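Local structure of sporulation-control protein spo0M (Bacillus subtilis, 5CL2) at residues R52-K57 against E61-A66; Q222-R227 against L247-E252. The protein controls expression of the sporulation gene spo0A and is required for Bacillus subtilis to pass morphological stage 0 of sporulation. One frame throughout, in Å; residues are numbered along the deposited sequence.

Contact 1: R52-K57 against E61-A66; sequences RYVIVK and EHRKYA
The Arg63 guanidinium is sandwiched: Val54 CG2 lies over the centre of one face, 3.5 Å from Arg63 CZ, and Arg52 NH2 lies over the opposite face, toward the rim. The two guanidinium planes are turned 45° apart, and Arg52 NH2 comes within 3.7 Å of Arg63 NH1. Arg63 CD in turn sits over the rim of the Arg52 guanidinium. The Tyr53 ring has Lys64 CB over one face and the Ala66 methyl at its edge, with Tyr53 CD1 3.9 Å from Ala66 CB. His62 meets Ile55 O and Lys57 CB at its ring edge. Tyr53 CG stands between its backbone N and carbonyl carbon (chi1 69°), which lays the ring alongside the Lys64 chain. The two strands pair antiparallel, with Tyr53, Ile55, His62 and Lys64 on one face and Arg52, Val54, Val56, Glu61, Arg63 and Tyr65 on the other. Two hydrogen-bonded pairs hold the register: Tyr53 N to Lys64 O at 2.9 Å, answered by Lys64 N to Tyr53 O, and Ile55 N to His62 O at 2.8 Å, almost straight at 172°, answered by His62 N to Ile55 O. Val54 and Tyr53 are buried against strand 146-155, where backbone hydrogen bonds join Val54 to Cys153 and Gln155. Replacing Arg63 with an alanine would probably leave Asp152 without its salt-bridge mate and uncover the Val54 methyl. Glu105, paired with Arg52, and Asp152, paired with Arg63, are likely to offset the two neighbouring positive charges; Glu61 is bridged separately to Arg210. Backbone bonds thus join the two strands of the hairpin, while the charged ends of Arg52, Glu61 and Arg63 tie it to neighbouring parts of the chain.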
loop_
_atom_site.group_PDB
_atom_site.type_symbol
_atom_site.label_atom_id
_atom_site.label_comp_id
_atom_site.label_asym_id
_atom_site.label_seq_id
_atom_site.Cartn_x
_atom_site.Cartn_y
_atom_site.Cartn_z
ATOM N N ARG A 52 -1.091 13.425 -9.966
ATOM C CA ARG A 52 -0.404 12.871 -11.123
ATOM C C ARG A 52 1.018 12.471 -10.722
ATOM O O ARG A 52 1.591 13.021 -9.785
ATOM C CB ARG A 52 -0.330 13.879 -12.265
ATOM C CG ARG A 52 -1.436 14.888 -12.294
ATOM C CD ARG A 52 -1.056 16.046 -13.196
ATOM N NE ARG A 52 0.177 16.692 -12.758
ATOM C CZ ARG A 52 0.549 17.916 -13.124
ATOM N NH1 ARG A 52 -0.213 18.632 -13.949
ATOM N NH2 ARG A 52 1.692 18.422 -12.675
ATOM N N TYR A 53 1.598 11.521 -11.431
ATOM C CA TYR A 53 2.971 11.168 -11.144
ATOM C C TYR A 53 3.732 10.927 -12.424
ATOM O O TYR A 53 3.129 10.666 -13.475
ATOM C CB TYR A 53 3.048 9.961 -10.212
ATOM C CG TYR A 53 2.604 8.634 -10.781
ATOM C CD1 TYR A 53 1.260 8.272 -10.817
ATOM C CD2 TYR A 53 3.541 7.721 -11.249
ATOM C CE1 TYR A 53 0.868 7.030 -11.323
ATOM C CE2 TYR A 53 3.171 6.488 -11.744
ATOM C CZ TYR A 53 1.849 6.137 -11.779
ATOM O OH TYR A 53 1.532 4.894 -12.287
ATOM N N VAL A 54 5.058 11.038 -12.336
ATOM C CA VAL A 54 5.891 10.976 -13.533
ATOM C C VAL A 54 6.368 9.554 -13.759
ATOM O O VAL A 54 6.751 8.841 -12.825
ATOM C CB VAL A 54 7.110 11.916 -13.451
ATOM C CG1 VAL A 54 7.882 11.898 -14.774
ATOM C CG2 VAL A 54 6.672 13.323 -13.150
ATOM N N ILE A 55 6.288 9.153 -15.018
ATOM C CA ILE A 55 6.878 7.932 -15.531
ATOM C C ILE A 55 7.844 8.295 -16.656
ATOM O O ILE A 55 7.451 8.906 -17.653
ATOM C CB ILE A 55 5.820 6.972 -16.077
ATOM C CG1 ILE A 55 4.890 6.478 -14.963
ATOM C CG2 ILE A 55 6.478 5.819 -16.819
ATOM C CD1 ILE A 55 3.812 5.574 -15.496
ATOM N N VAL A 56 9.114 7.943 -16.492
ATOM C CA VAL A 56 10.100 8.245 -17.519
ATOM C C VAL A 56 10.423 7.000 -18.338
ATOM O O VAL A 56 10.734 5.951 -17.790
ATOM C CB VAL A 56 11.372 8.835 -16.902
ATOM C CG1 VAL A 56 12.400 9.158 -17.979
ATOM C CG2 VAL A 56 11.015 10.095 -16.117
ATOM N N LYS A 57 10.259 7.112 -19.652
ATOM C CA LYS A 57 10.659 6.050 -20.576
ATOM C C LYS A 57 11.542 6.614 -21.672
ATOM O O LYS A 57 11.149 7.559 -22.348
ATOM C CB LYS A 57 9.456 5.360 -21.222
ATOM C CG LYS A 57 9.807 3.991 -21.845
ATOM C CD LYS A 57 8.986 3.736 -23.118
ATOM C CE LYS A 57 9.469 2.538 -23.917
ATOM N NZ LYS A 57 9.918 1.405 -23.060
ATOM N N GLU A 61 9.407 12.236 -20.170
ATOM C CA GLU A 61 8.432 12.301 -19.095
ATOM C C GLU A 61 7.013 12.110 -19.630
ATOM O O GLU A 61 6.599 12.781 -20.575
ATOM C CB GLU A 61 8.538 13.639 -18.368
ATOM C CG GLU A 61 9.807 13.799 -17.539
ATOM C CD GLU A 61 9.861 15.143 -16.833
ATOM O OE1 GLU A 61 8.978 15.996 -17.111
ATOM O OE2 GLU A 61 10.772 15.333 -15.997
ATOM N N HIS A 62 6.305 11.154 -19.040
ATOM C CA HIS A 62 4.866 10.962 -19.218
ATOM C C HIS A 62 4.255 11.189 -17.846
ATOM O O HIS A 62 4.739 10.594 -16.882
ATOM C CB HIS A 62 4.546 9.540 -19.722
ATOM C CG HIS A 62 5.317 9.150 -20.943
ATOM N ND1 HIS A 62 4.935 9.527 -22.216
ATOM C CD2 HIS A 62 6.467 8.450 -21.087
ATOM C CE1 HIS A 62 5.813 9.063 -23.092
ATOM N NE2 HIS A 62 6.753 8.406 -22.432
ATOM N N ARG A 63 3.244 12.043 -17.719
ATOM C CA ARG A 63 2.535 12.152 -16.447
ATOM C C ARG A 63 1.194 11.416 -16.496
ATOM O O ARG A 63 0.425 11.538 -17.452
ATOM C CB ARG A 63 2.306 13.594 -16.035
ATOM C CG ARG A 63 3.496 14.236 -15.414
ATOM C CD ARG A 63 3.175 15.648 -14.959
ATOM N NE ARG A 63 4.372 16.284 -14.416
ATOM C CZ ARG A 63 4.726 16.252 -13.132
ATOM N NH1 ARG A 63 3.981 15.606 -12.226
ATOM N NH2 ARG A 63 5.840 16.867 -12.754
ATOM N N LYS A 64 0.956 10.634 -15.446
ATOM C CA LYS A 64 -0.156 9.712 -15.351
ATOM C C LYS A 64 -1.012 10.049 -14.149
ATOM O O LYS A 64 -0.482 10.314 -13.063
ATOM C CB LYS A 64 0.361 8.277 -15.257
ATOM C CG LYS A 64 -0.694 7.201 -15.322
ATOM C CD LYS A 64 -0.058 5.839 -15.571
ATOM C CE LYS A 64 -1.084 4.713 -15.500
ATOM N NZ LYS A 64 -1.563 4.452 -14.108
ATOM N N TYR A 65 -2.328 10.056 -14.374
ATOM C CA TYR A 65 -3.336 10.375 -13.372
ATOM C C TYR A 65 -3.446 9.223 -12.365
ATOM O O TYR A 65 -3.337 8.037 -12.724
ATOM C CB TYR A 65 -4.672 10.637 -14.098
ATOM C CG TYR A 65 -5.883 10.984 -13.258
ATOM C CD1 TYR A 65 -6.162 12.300 -12.918
ATOM C CD2 TYR A 65 -6.781 9.994 -12.839
ATOM C CE1 TYR A 65 -7.304 12.631 -12.165
ATOM C CE2 TYR A 65 -7.921 10.312 -12.076
ATOM C CZ TYR A 65 -8.174 11.638 -11.747
ATOM O OH TYR A 65 -9.293 11.985 -11.003
ATOM N N ALA A 66 -3.649 9.560 -11.097
ATOM C CA ALA A 66 -3.713 8.524 -10.061
ATOM C C ALA A 66 -4.726 8.867 -8.991
ATOM O O ALA A 66 -4.752 10.005 -8.505
ATOM C CB ALA A 66 -2.349 8.324 -9.427
#

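Contact 2: Q222-R227 against L247-E252; sequences QLVRVR and LDQYAE
Val224, the first residue of its strand, meets Gln249 and Tyr250, close to the C-terminal end of the chain. Its CG2 does most of the touching: it lies 3.1 Å from Tyr250 OH and 3.2 Å from Gln249 OE1, closer than usual for a methyl and an oxygen, so the exact spacing is doubtful. The same methyl is 3.9 Å from Tyr250 CZ, oblique to the ring. Val224 and Tyr250 pass each other antiparallel, while the Gln249 amide reaches toward Val224 from across the contact. Gln249 CG sits between its backbone N and carbonyl carbon (chi1 69°), which places it over the centre of the Tyr250 ring, and its NE2 is hydrogen-bonded to Ile246 O, which probably limits how the amide can turn. Tyr250 also packs on Phe200 and Val202 of strand 195-202, the neighbour of Val224's strand. Further along, Arg225 and Arg227 form salt bridges with Glu197 and Asp192 of the same chain, and both make weak, long ion pairs with acids of the second subunit. No hydrogen bond crosses between the two segments: they meet through the Val224 side chain, chiefly CG2, against an amide and a phenol.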
loop_
_atom_site.group_PDB
_atom_site.type_symbol
_atom_site.label_atom_id
_atom_site.label_comp_id
_atom_site.label_asym_id
_atom_site.label_seq_id
_atom_site.Cartn_x
_atom_site.Cartn_y
_atom_site.Cartn_z
ATOM N N GLN A 222 22.809 0.067 -2.672
ATOM C CA GLN A 222 22.017 -0.030 -1.471
ATOM C C GLN A 222 21.440 1.312 -1.079
ATOM O O GLN A 222 21.822 2.369 -1.590
ATOM C CB GLN A 222 22.848 -0.602 -0.328
ATOM C CG GLN A 222 22.930 -2.113 -0.375
ATOM C CD GLN A 222 23.622 -2.703 0.835
ATOM O OE1 GLN A 222 23.759 -2.044 1.868
ATOM N NE2 GLN A 222 24.071 -3.951 0.713
ATOM N N LEU A 223 20.478 1.225 -0.180
ATOM C CA LEU A 223 19.527 2.282 0.057
ATOM C C LEU A 223 19.417 2.479 1.557
ATOM O O LEU A 223 19.345 1.498 2.299
ATOM C CB LEU A 223 18.184 1.909 -0.572
ATOM C CG LEU A 223 16.980 2.816 -0.478
ATOM C CD1 LEU A 223 16.146 2.554 -1.701
ATOM C CD2 LEU A 223 16.230 2.455 0.770
ATOM N N VAL A 224 19.442 3.724 2.017
ATOM C CA VAL A 224 19.292 3.974 3.448
ATOM C C VAL A 224 17.830 4.159 3.834
ATOM O O VAL A 224 17.141 5.040 3.309
ATOM C CB VAL A 224 20.103 5.183 3.880
ATOM C CG1 VAL A 224 19.842 5.487 5.339
ATOM C CG2 VAL A 224 21.573 4.883 3.654
ATOM N N ARG A 225 17.345 3.313 4.732
ATOM C CA ARG A 225 15.948 3.365 5.111
ATOM C C ARG A 225 15.784 3.380 6.624
ATOM O O ARG A 225 16.061 2.392 7.282
ATOM C CB ARG A 225 15.206 2.177 4.491
ATOM C CG ARG A 225 13.720 2.400 4.368
ATOM C CD ARG A 225 13.083 1.438 3.377
ATOM N NE ARG A 225 11.649 1.340 3.632
ATOM C CZ ARG A 225 10.778 0.729 2.832
ATOM N NH1 ARG A 225 11.184 0.159 1.704
ATOM N NH2 ARG A 225 9.496 0.693 3.165
ATOM N N VAL A 226 15.282 4.485 7.172
ATOM C CA VAL A 226 15.265 4.656 8.626
ATOM C C VAL A 226 13.909 5.098 9.194
ATOM O O VAL A 226 13.330 6.092 8.737
ATOM C CB VAL A 226 16.335 5.688 9.068
ATOM C CG1 VAL A 226 16.164 6.049 10.546
ATOM C CG2 VAL A 226 17.756 5.168 8.775
ATOM N N ARG A 227 13.421 4.389 10.215
ATOM C CA ARG A 227 12.186 4.810 10.875
ATOM C C ARG A 227 12.444 5.708 12.087
ATOM O O ARG A 227 13.298 5.412 12.920
ATOM C CB ARG A 227 11.362 3.598 11.307
ATOM C CG ARG A 227 10.303 3.966 12.325
ATOM C CD ARG A 227 9.206 2.932 12.418
ATOM N NE ARG A 227 7.981 3.574 12.870
ATOM C CZ ARG A 227 7.023 3.987 12.045
ATOM N NH1 ARG A 227 7.141 3.788 10.736
ATOM N NH2 ARG A 227 5.945 4.584 12.529
ATOM N N LEU A 247 23.555 11.064 7.303
ATOM C CA LEU A 247 24.223 11.586 6.106
ATOM C C LEU A 247 25.736 11.330 6.126
ATOM O O LEU A 247 26.360 11.300 5.060
ATOM C CB LEU A 247 23.963 13.078 5.933
ATOM C CG LEU A 247 22.509 13.483 5.730
ATOM C CD1 LEU A 247 22.415 14.990 5.588
ATOM C CD2 LEU A 247 21.918 12.756 4.526
ATOM N N ASP A 248 26.322 11.122 7.314
ATOM C CA ASP A 248 27.780 10.983 7.384
ATOM C C ASP A 248 28.253 9.766 6.624
ATOM O O ASP A 248 29.401 9.710 6.190
ATOM C CB ASP A 248 28.267 10.882 8.835
ATOM C CG ASP A 248 29.777 10.590 8.938
ATOM O OD1 ASP A 248 30.583 11.539 8.797
ATOM O OD2 ASP A 248 30.165 9.414 9.160
ATOM N N GLN A 249 27.371 8.805 6.402
ATOM C CA GLN A 249 27.817 7.606 5.721
ATOM C C GLN A 249 28.103 7.849 4.252
ATOM O O GLN A 249 28.634 6.968 3.575
ATOM C CB GLN A 249 26.783 6.515 5.862
ATOM C CG GLN A 249 25.511 6.812 5.096
ATOM C CD GLN A 249 24.538 5.688 5.236
ATOM O OE1 GLN A 249 24.645 4.678 4.532
ATOM N NE2 GLN A 249 23.583 5.835 6.158
ATOM N N TYR A 250 27.736 9.036 3.761
ATOM C CA TYR A 250 27.987 9.418 2.370
ATOM C C TYR A 250 29.261 10.274 2.205
ATOM O O TYR A 250 29.683 10.554 1.076
ATOM C CB TYR A 250 26.777 10.205 1.809
ATOM C CG TYR A 250 25.480 9.414 1.772
ATOM C CD1 TYR A 250 25.331 8.330 0.915
ATOM C CD2 TYR A 250 24.413 9.749 2.600
ATOM C CE1 TYR A 250 24.176 7.593 0.890
ATOM C CE2 TYR A 250 23.229 9.017 2.578
ATOM C CZ TYR A 250 23.127 7.938 1.717
ATOM O OH TYR A 250 21.975 7.191 1.659
ATOM N N ALA A 251 29.910 10.638 3.311
ATOM C CA ALA A 251 31.101 11.503 3.216
ATOM C C ALA A 251 32.229 10.723 2.566
ATOM O O ALA A 251 33.027 11.291 1.812
ATOM C CB ALA A 251 31.530 12.027 4.592
ATOM N N GLU A 252 32.241 9.417 2.826
ATOM C CA GLU A 252 33.135 8.466 2.165
ATOM C C GLU A 252 33.330 8.734 0.672
ATOM O O GLU A 252 34.290 8.242 0.064
ATOM C CB GLU A 252 32.597 7.051 2.350
ATOM C CG GLU A 252 31.884 6.838 3.683
ATOM C CD GLU A 252 32.499 5.704 4.486
ATOM O OE1 GLU A 252 33.448 5.052 3.981
ATOM O OE2 GLU A 252 32.035 5.465 5.625
#

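Overall arrangement
Contact 1 precedes contact 2 along the chain, and the two do not touch: their centres are 28 Å apart and their nearest atoms about 16 Å. Contact 1 lies in the hairpin of strands 40-57 and 60-79, part of the mixed sheet of a protein whose family belongs to an arrestin-like clan. Contact 2 lies between strand 224-229 and the C-terminal residues that continue from helix 236-248. One five-stranded antiparallel sheet relates them: its outermost strands within this chain are 146-155, beside the hairpin, and 224-229. The hairpin thus links the two sheets, whereas in contact 2 the C-terminal end packs beside strand 224-229, whose Arg225 and Arg227 also lie near the second subunit.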